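Long-range contacts in SidF, inhibitor of growth family, member 3 (Legionella pneumophila subsp. pneumophila, PDB 4FYE), which is a Legionella phosphoinositide phosphatase, probably removing a phosphate from the inositol headgroup of membrane lipids such as phosphatidylinositol trisphosphate: residues A[182-187]-A[204-209]; A[247-252]-A[264-269]. The protein carries 1 engineered substitution. One frame throughout, in Å; residues are numbered along the deposited sequence.

Contact 1: residues A[182-187]-A[204-209]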
ATOM      1  N   ARG A 182      -0.470  16.038  -4.399  1.00 65.19           N
ATOM      2  CA  ARG A 182      -1.468  15.010  -4.101  1.00 58.34           C
ATOM      3  C   ARG A 182      -2.334  15.386  -2.885  1.00 51.20           C
ATOM      4  O   ARG A 182      -1.849  15.828  -1.837  1.00 47.51           O
ATOM      5  CB  ARG A 182      -0.832  13.628  -3.909  1.00 68.30           C
ATOM      6  CG  ARG A 182       0.161  13.182  -4.980  1.00 71.58           C
ATOM      7  CD  ARG A 182       1.592  13.239  -4.461  1.00 76.91           C
ATOM      8  NE  ARG A 182       2.064  12.002  -3.796  1.00 93.90           N
ATOM      9  CZ  ARG A 182       1.410  10.830  -3.686  1.00 76.69           C
ATOM     10  NH1 ARG A 182       0.189  10.647  -4.187  1.00 78.09           N
ATOM     11  NH2 ARG A 182       1.985   9.830  -3.040  1.00 66.51           N
ATOM     12  N   ASP A 183      -3.626  15.191  -3.053  1.00 44.72           N
ATOM     13  CA  ASP A 183      -4.593  15.497  -2.063  1.00 46.90           C
ATOM     14  C   ASP A 183      -4.688  14.356  -1.017  1.00 45.62           C
ATOM     15  O   ASP A 183      -4.467  13.167  -1.301  1.00 45.45           O
ATOM     16  CB  ASP A 183      -5.937  15.666  -2.776  1.00 45.11           C
ATOM     17  CG  ASP A 183      -5.990  16.867  -3.689  1.00 52.35           C
ATOM     18  OD1 ASP A 183      -5.176  17.819  -3.542  1.00 60.04           O
ATOM     19  OD2 ASP A 183      -6.887  16.870  -4.580  1.00 69.75           O
ATOM     20  N   THR A 184      -5.061  14.701   0.184  1.00 39.34           N
ATOM     21  CA  THR A 184      -5.402  13.676   1.135  1.00 43.11           C
ATOM     22  C   THR A 184      -6.814  13.160   0.830  1.00 43.08           C
ATOM     23  O   THR A 184      -7.693  13.943   0.503  1.00 43.94           O
ATOM     24  CB  THR A 184      -5.361  14.268   2.550  1.00 41.36           C
ATOM     25  OG1 THR A 184      -3.995  14.445   2.930  1.00 43.88           O
ATOM     26  CG2 THR A 184      -5.912  13.298   3.469  1.00 38.77           C
ATOM     27  N   LEU A 185      -7.039  11.864   0.947  1.00 40.00           N
ATOM     28  CA  LEU A 185      -8.339  11.387   0.628  1.00 39.88           C
ATOM     29  C   LEU A 185      -8.999  10.698   1.804  1.00 44.98           C
ATOM     30  O   LEU A 185      -8.393   9.804   2.447  1.00 42.64           O
ATOM     31  CB  LEU A 185      -8.245  10.406  -0.521  1.00 38.92           C
ATOM     32  CG  LEU A 185      -7.298  10.811  -1.628  1.00 40.25           C
ATOM     33  CD1 LEU A 185      -7.122   9.520  -2.420  1.00 36.99           C
ATOM     34  CD2 LEU A 185      -7.906  11.937  -2.498  1.00 36.61           C
ATOM     35  N   ILE A 186     -10.265  11.083   2.051  1.00 42.40           N
ATOM     36  CA  ILE A 186     -11.012  10.620   3.212  1.00 39.38           C
ATOM     37  C   ILE A 186     -12.395  10.064   2.878  1.00 37.72           C
ATOM     38  O   ILE A 186     -13.183  10.677   2.153  1.00 36.84           O
ATOM     39  CB  ILE A 186     -11.172  11.747   4.247  1.00 43.28           C
ATOM     40  CG1 ILE A 186      -9.817  12.313   4.612  1.00 42.87           C
ATOM     41  CG2 ILE A 186     -11.747  11.203   5.569  1.00 41.07           C
ATOM     42  CD1 ILE A 186      -9.900  13.323   5.746  1.00 45.76           C
ATOM     43  N   HIS A 187     -12.696   8.894   3.408  1.00 38.39           N
ATOM     44  CA  HIS A 187     -14.066   8.398   3.414  1.00 38.20           C
ATOM     45  C   HIS A 187     -14.569   8.185   4.800  1.00 43.21           C
ATOM     46  O   HIS A 187     -13.995   7.339   5.540  1.00 41.67           O
ATOM     47  CB  HIS A 187     -14.125   7.095   2.695  1.00 36.64           C
ATOM     48  CG  HIS A 187     -15.513   6.535   2.551  1.00 38.44           C
ATOM     49  ND1 HIS A 187     -15.729   5.256   2.300  1.00 37.98           N
ATOM     50  CD2 HIS A 187     -16.756   7.112   2.724  1.00 39.89           C
ATOM     51  CE1 HIS A 187     -17.029   5.014   2.204  1.00 37.23           C
ATOM     52  NE2 HIS A 187     -17.665   6.153   2.512  1.00 44.21           N
ATOM     53  N   TYR A 204      -6.174   8.138   2.915  1.00 39.76           N
ATOM     54  CA  TYR A 204      -4.954   7.923   2.210  1.00 37.78           C
ATOM     55  C   TYR A 204      -4.332   9.287   2.285  1.00 38.79           C
ATOM     56  O   TYR A 204      -4.946  10.303   1.839  1.00 40.40           O
ATOM     57  CB  TYR A 204      -5.176   7.473   0.730  1.00 43.47           C
ATOM     58  CG  TYR A 204      -5.549   5.982   0.496  1.00 45.98           C
ATOM     59  CD1 TYR A 204      -5.958   5.158   1.517  1.00 48.73           C
ATOM     60  CD2 TYR A 204      -5.512   5.437  -0.760  1.00 52.80           C
ATOM     61  CE1 TYR A 204      -6.277   3.821   1.302  1.00 53.39           C
ATOM     62  CE2 TYR A 204      -5.876   4.104  -1.006  1.00 47.78           C
ATOM     63  CZ  TYR A 204      -6.245   3.295   0.014  1.00 50.99           C
ATOM     64  OH  TYR A 204      -6.599   1.975  -0.248  1.00 45.85           O
ATOM     65  N   ILE A 205      -3.171   9.332   2.964  1.00 37.08           N
ATOM     66  CA  ILE A 205      -2.409  10.524   3.073  1.00 36.23           C
ATOM     67  C   ILE A 205      -1.179  10.280   2.237  1.00 38.54           C
ATOM     68  O   ILE A 205      -0.476   9.322   2.438  1.00 41.55           O
ATOM     69  CB  ILE A 205      -2.012  10.809   4.504  1.00 38.25           C
ATOM     70  CG1 ILE A 205      -3.235  10.929   5.412  1.00 35.38           C
ATOM     71  CG2 ILE A 205      -1.216  12.122   4.585  1.00 40.44           C
ATOM     72  CD1 ILE A 205      -2.813  10.751   6.879  1.00 34.11           C
ATOM     73  N   PRO A 206      -0.948  11.120   1.252  1.00 43.17           N
ATOM     74  CA  PRO A 206       0.194  10.900   0.369  1.00 42.14           C
ATOM     75  C   PRO A 206       1.473  11.057   1.176  1.00 47.01           C
ATOM     76  O   PRO A 206       1.647  12.008   1.927  1.00 47.54           O
ATOM     77  CB  PRO A 206       0.141  12.076  -0.578  1.00 44.52           C
ATOM     78  CG  PRO A 206      -1.154  12.777  -0.335  1.00 44.40           C
ATOM     79  CD  PRO A 206      -1.593  12.437   1.045  1.00 47.33           C
ATOM     80  N   CYS A 207       2.414  10.178   0.977  1.00 49.52           N
ATOM     81  CA  CYS A 207       3.640  10.407   1.643  1.00 56.14           C
ATOM     82  C   CYS A 207       4.736  10.167   0.677  1.00 58.07           C
ATOM     83  O   CYS A 207       4.494   9.762  -0.455  1.00 63.12           O
ATOM     84  CB  CYS A 207       3.768   9.427   2.811  1.00 55.58           C
ATOM     85  SG  CYS A 207       3.630   7.759   2.209  1.00 60.42           S
ATOM     86  N   GLY A 208       5.946  10.358   1.177  1.00 65.53           N
ATOM     87  CA  GLY A 208       7.149  10.107   0.432  1.00 65.88           C
ATOM     88  C   GLY A 208       7.769  11.447   0.128  1.00 65.15           C
ATOM     89  O   GLY A 208       7.063  12.442  -0.076  1.00 63.73           O
ATOM     90  N   ARG A 209       9.092  11.441   0.086  1.00 55.54           N
ATOM     91  CA  ARG A 209       9.877  12.606  -0.073  1.00 54.04           C
ATOM     92  C   ARG A 209      11.210  12.086  -0.599  1.00 54.66           C
ATOM     93  O   ARG A 209      11.645  10.995  -0.255  1.00 56.68           O
ATOM     94  CB  ARG A 209       9.997  13.276   1.292  1.00 58.32           C
ATOM     95  CG  ARG A 209      10.987  14.396   1.381  1.00 65.43           C
ATOM     96  CD  ARG A 209      10.987  14.996   2.764  1.00 77.19           C
ATOM     97  NE  ARG A 209      11.348  16.410   2.718  1.00 90.04           N
ATOM     98  CZ  ARG A 209      10.466  17.407   2.640  1.00 93.24           C
ATOM     99  NH1 ARG A 209       9.155  17.143   2.593  1.00 84.28           N
ATOM    100  NH2 ARG A 209      10.898  18.669   2.616  1.00 95.06           N
TER
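Strand 184-187 runs antiparallel to strand 204-206, with N-to-C directions 176° apart and axes 4.9 Å apart at their closest. Leu185 and Tyr204 form a hydrogen-bonded pair. Leu185 N reaches Tyr204 O at 2.8 Å, almost straight (173°) and in the carbonyl plane; the return bond from Tyr204 N to Leu185 O is modelled too, though the oxygen's place is less sure. Thr184 CA adds a C-H···O contact to the same Tyr204 O. Two residues on, where the next hydrogen-bonded pair would fall, Pro206 has no N-H to offer Asp183 O, and the pairing gives way to side-chain packing. Pro206 CG sits 3.5 Å from both Arg182 O and Asp183 O. The Arg182 chain, bent at chi2 and chi3, folds back so that its guanidinium lies flat against the proline: Pro206 CB is 3.6 Å above the plane, over the centre. Cys207 O lies at the guanidinium edge, 3.6 Å from Arg182 NH2, too far to count as a bond. On the face opposite Leu185 and Tyr204, Thr184 and Ile205 lie side by side. Thr184 CG2, anti to the backbone N, approaches Tyr204 O at 3.5 Å, while OG1 meets Pro206 CD. Leu185 CD1 touches Tyr204 CB on the face covered by helix 701-712, where the Tyr204 ring leads away to meet His707 and its OH bonds Gln654. Strand 50-55 flanks Thr184 on the side away from this pairing. Together these contacts form the open end of an antiparallel beta hairpin, 184-189 with 199-206, in the middle of the mixed central sheet.

Contact 2: residues A[247-252]-A[264-269]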
ATOM      1  N   ALA A 247       1.067   6.022  -0.326  1.00 39.75           N
ATOM      2  CA  ALA A 247       0.253   6.745   0.606  1.00 39.13           C
ATOM      3  C   ALA A 247       0.214   6.015   1.949  1.00 39.45           C
ATOM      4  O   ALA A 247       0.356   4.772   2.020  1.00 47.84           O
ATOM      5  CB  ALA A 247      -1.181   6.854   0.042  1.00 38.59           C
ATOM      6  N   ARG A 248      -0.052   6.784   2.984  1.00 34.97           N
ATOM      7  CA  ARG A 248      -0.145   6.289   4.312  1.00 37.90           C
ATOM      8  C   ARG A 248      -1.644   6.028   4.463  1.00 38.97           C
ATOM      9  O   ARG A 248      -2.487   6.914   4.204  1.00 41.20           O
ATOM     10  CB  ARG A 248       0.293   7.387   5.290  1.00 34.69           C
ATOM     11  CG  ARG A 248       0.120   7.027   6.768  1.00 34.15           C
ATOM     12  CD  ARG A 248       1.333   6.121   7.204  1.00 38.05           C
ATOM     13  NE  ARG A 248       1.295   6.012   8.635  1.00 38.89           N
ATOM     14  CZ  ARG A 248       1.837   6.907   9.451  1.00 41.98           C
ATOM     15  NH1 ARG A 248       2.528   7.915   8.939  1.00 43.92           N
ATOM     16  NH2 ARG A 248       1.688   6.785  10.771  1.00 41.08           N
ATOM     17  N   MET A 249      -1.966   4.828   4.889  1.00 36.30           N
ATOM     18  CA  MET A 249      -3.344   4.400   5.039  1.00 40.34           C
ATOM     19  C   MET A 249      -3.706   4.297   6.535  1.00 44.00           C
ATOM     20  O   MET A 249      -3.096   3.529   7.288  1.00 43.36           O
ATOM     21  CB  MET A 249      -3.531   3.061   4.383  1.00 38.76           C
ATOM     22  CG  MET A 249      -4.918   2.490   4.527  1.00 51.90           C
ATOM     23  SD  MET A 249      -5.199   1.230   3.232  0.86 60.44           S
ATOM     24  CE  MET A 249      -4.532  -0.145   4.123  1.00 53.94           C
ATOM     25  N   ILE A 250      -4.672   5.102   6.953  1.00 39.21           N
ATOM     26  CA  ILE A 250      -5.130   5.121   8.309  1.00 37.22           C
ATOM     27  C   ILE A 250      -6.640   4.834   8.326  1.00 38.78           C
ATOM     28  O   ILE A 250      -7.384   5.397   7.548  1.00 43.83           O
ATOM     29  CB  ILE A 250      -4.982   6.495   8.861  1.00 36.23           C
ATOM     30  CG1 ILE A 250      -3.592   7.043   8.562  1.00 35.69           C
ATOM     31  CG2 ILE A 250      -5.286   6.450  10.349  1.00 36.09           C
ATOM     32  CD1 ILE A 250      -2.528   6.456   9.455  1.00 36.75           C
ATOM     33  N   ALA A 251      -7.092   4.002   9.255  1.00 39.76           N
ATOM     34  CA  ALA A 251      -8.512   3.737   9.407  1.00 40.78           C
ATOM     35  C   ALA A 251      -8.801   3.782  10.885  1.00 42.05           C
ATOM     36  O   ALA A 251      -7.992   3.340  11.684  1.00 45.44           O
ATOM     37  CB  ALA A 251      -8.847   2.367   8.852  1.00 40.55           C
ATOM     38  N   GLY A 252      -9.928   4.344  11.266  1.00 40.38           N
ATOM     39  CA  GLY A 252     -10.298   4.245  12.631  1.00 43.27           C
ATOM     40  C   GLY A 252     -11.691   4.691  12.971  1.00 51.67           C
ATOM     41  O   GLY A 252     -12.576   4.761  12.065  1.00 48.16           O
ATOM     42  N   HIS A 264      -5.994   1.021  12.285  1.00 38.53           N
ATOM     43  CA  HIS A 264      -5.049   0.542  11.277  1.00 37.07           C
ATOM     44  C   HIS A 264      -4.203   1.670  10.758  1.00 38.41           C
ATOM     45  O   HIS A 264      -4.692   2.791  10.464  1.00 40.57           O
ATOM     46  CB  HIS A 264      -5.780  -0.138  10.130  1.00 38.42           C
ATOM     47  CG  HIS A 264      -4.870  -0.659   9.041  1.00 39.84           C
ATOM     48  ND1 HIS A 264      -4.138  -1.776   9.185  1.00 40.90           N
ATOM     49  CD2 HIS A 264      -4.621  -0.193   7.765  1.00 39.46           C
ATOM     50  CE1 HIS A 264      -3.436  -2.016   8.080  1.00 37.86           C
ATOM     51  NE2 HIS A 264      -3.731  -1.047   7.197  1.00 43.80           N
ATOM     52  N   ASP A 265      -2.934   1.349  10.567  1.00 39.22           N
ATOM     53  CA  ASP A 265      -1.929   2.283  10.144  1.00 38.21           C
ATOM     54  C   ASP A 265      -0.837   1.515   9.322  1.00 37.75           C
ATOM     55  O   ASP A 265      -0.035   0.758   9.894  1.00 34.92           O
ATOM     56  CB  ASP A 265      -1.345   2.943  11.390  1.00 37.14           C
ATOM     57  CG  ASP A 265      -0.232   3.958  11.042  1.00 41.89           C
ATOM     58  OD1 ASP A 265       0.371   3.859   9.917  1.00 39.13           O
ATOM     59  OD2 ASP A 265       0.008   4.876  11.871  1.00 45.11           O
ATOM     60  N   SER A 266      -0.843   1.669   7.998  1.00 36.73           N
ATOM     61  CA  SER A 266       0.093   0.974   7.148  1.00 34.33           C
ATOM     62  C   SER A 266       0.256   1.758   5.872  1.00 38.10           C
ATOM     63  O   SER A 266      -0.128   2.958   5.813  1.00 34.33           O
ATOM     64  CB  SER A 266      -0.372  -0.455   6.871  1.00 37.72           C
ATOM     65  OG  SER A 266      -1.471  -0.552   5.973  1.00 41.36           O
ATOM     66  N   PHE A 267       0.820   1.114   4.849  1.00 38.60           N
ATOM     67  CA  PHE A 267       1.079   1.824   3.603  1.00 39.18           C
ATOM     68  C   PHE A 267       0.314   1.243   2.445  1.00 39.81           C
ATOM     69  O   PHE A 267       0.248   0.015   2.240  1.00 44.59           O
ATOM     70  CB  PHE A 267       2.592   1.816   3.243  1.00 40.15           C
ATOM     71  CG  PHE A 267       3.416   2.769   4.045  1.00 41.56           C
ATOM     72  CD1 PHE A 267       3.315   4.159   3.828  1.00 39.13           C
ATOM     73  CD2 PHE A 267       4.313   2.289   5.026  1.00 39.73           C
ATOM     74  CE1 PHE A 267       4.056   5.067   4.575  1.00 37.41           C
ATOM     75  CE2 PHE A 267       5.084   3.183   5.771  1.00 39.52           C
ATOM     76  CZ  PHE A 267       4.920   4.580   5.584  1.00 42.54           C
ATOM     77  N   SER A 268      -0.232   2.124   1.632  1.00 40.48           N
ATOM     78  CA  SER A 268      -0.676   1.673   0.325  1.00 39.17           C
ATOM     79  C   SER A 268       0.443   2.020  -0.625  1.00 38.78           C
ATOM     80  O   SER A 268       0.848   3.202  -0.744  1.00 37.95           O
ATOM     81  CB  SER A 268      -1.995   2.349  -0.088  1.00 41.97           C
ATOM     82  OG  SER A 268      -2.118   2.464  -1.488  1.00 54.29           O
ATOM     83  N   GLY A 269       0.960   1.013  -1.308  1.00 41.41           N
ATOM     84  CA  GLY A 269       2.167   1.175  -2.081  1.00 43.03           C
ATOM     85  C   GLY A 269       3.367   0.889  -1.208  1.00 46.96           C
ATOM     86  O   GLY A 269       3.231   0.385  -0.112  1.00 49.14           O
TER
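The guanidinium of Arg248 and the carboxylate of Asp265 meet edge to edge, their planes 24° apart. Arg248 NE gives a 2.7 Å bond to Asp265 OD1 and NH2 a 2.8 Å bond to OD2, a side-on bidentate salt bridge received on the syn sides of both oxygens. Ser266 O also lies near the guanidinium edge. At the edge of the His264 ring, Met249 CE comes within 3.3 Å of NE2, which itself shares a 2.6 Å hydrogen bond with Ser266 OG. Ala247 O lies at the edge of the Phe267 ring, 3.5 Å from CD1, while Arg248 CD approaches CE1 obliquely. Ile250 CD1 packs alongside Asp265 CG. Between the face of Arg248, Ile250, Asp265 and Phe267 and that of Met249, His264 and Ser266 runs an antiparallel ladder: Ala247-Ser268, Met249-Ser266 and Ala251-His264 are hydrogen-bonded pairs, each with two backbone bonds, and Arg248-Phe267 and Ile250-Asp265 are the non-hydrogen-bonded pairs between them. Arg308 and Arg312 each bridge Asp265 as well, and Asp311 takes Arg248 NH1. This buried ion-pair network ties the face bearing Arg248 and Asp265 to helix 284-311 and the loop after it, and it probably keeps Asp265 ionised by balancing its charge.

Contacts 1 and 2 are successive hairpins of one mixed sheet, their centres 10 Å apart, joined where strand 199-206 pairs with strand 247-254. A probable backbone hydrogen bond of 2.6 Å from Arg248 N to Ile205 O stitches the seam. On one face Tyr204 CE1 packs 3.4 Å from Met249 SD; on the other Cys207 SG lies 3.6 Å from Phe267 CE1. Both contacts reach the strand-loop-helix unit 641-668: Ser266 OG bonds Lys644 on the strand, Ser268 OG weakly bonds Asn649 in the loop, and Gln654 at the start of the helix serves both contacts. Such a position is where Cys-based phosphatases carry their phosphate-binding P-loop, so the two hairpins probably back the active site.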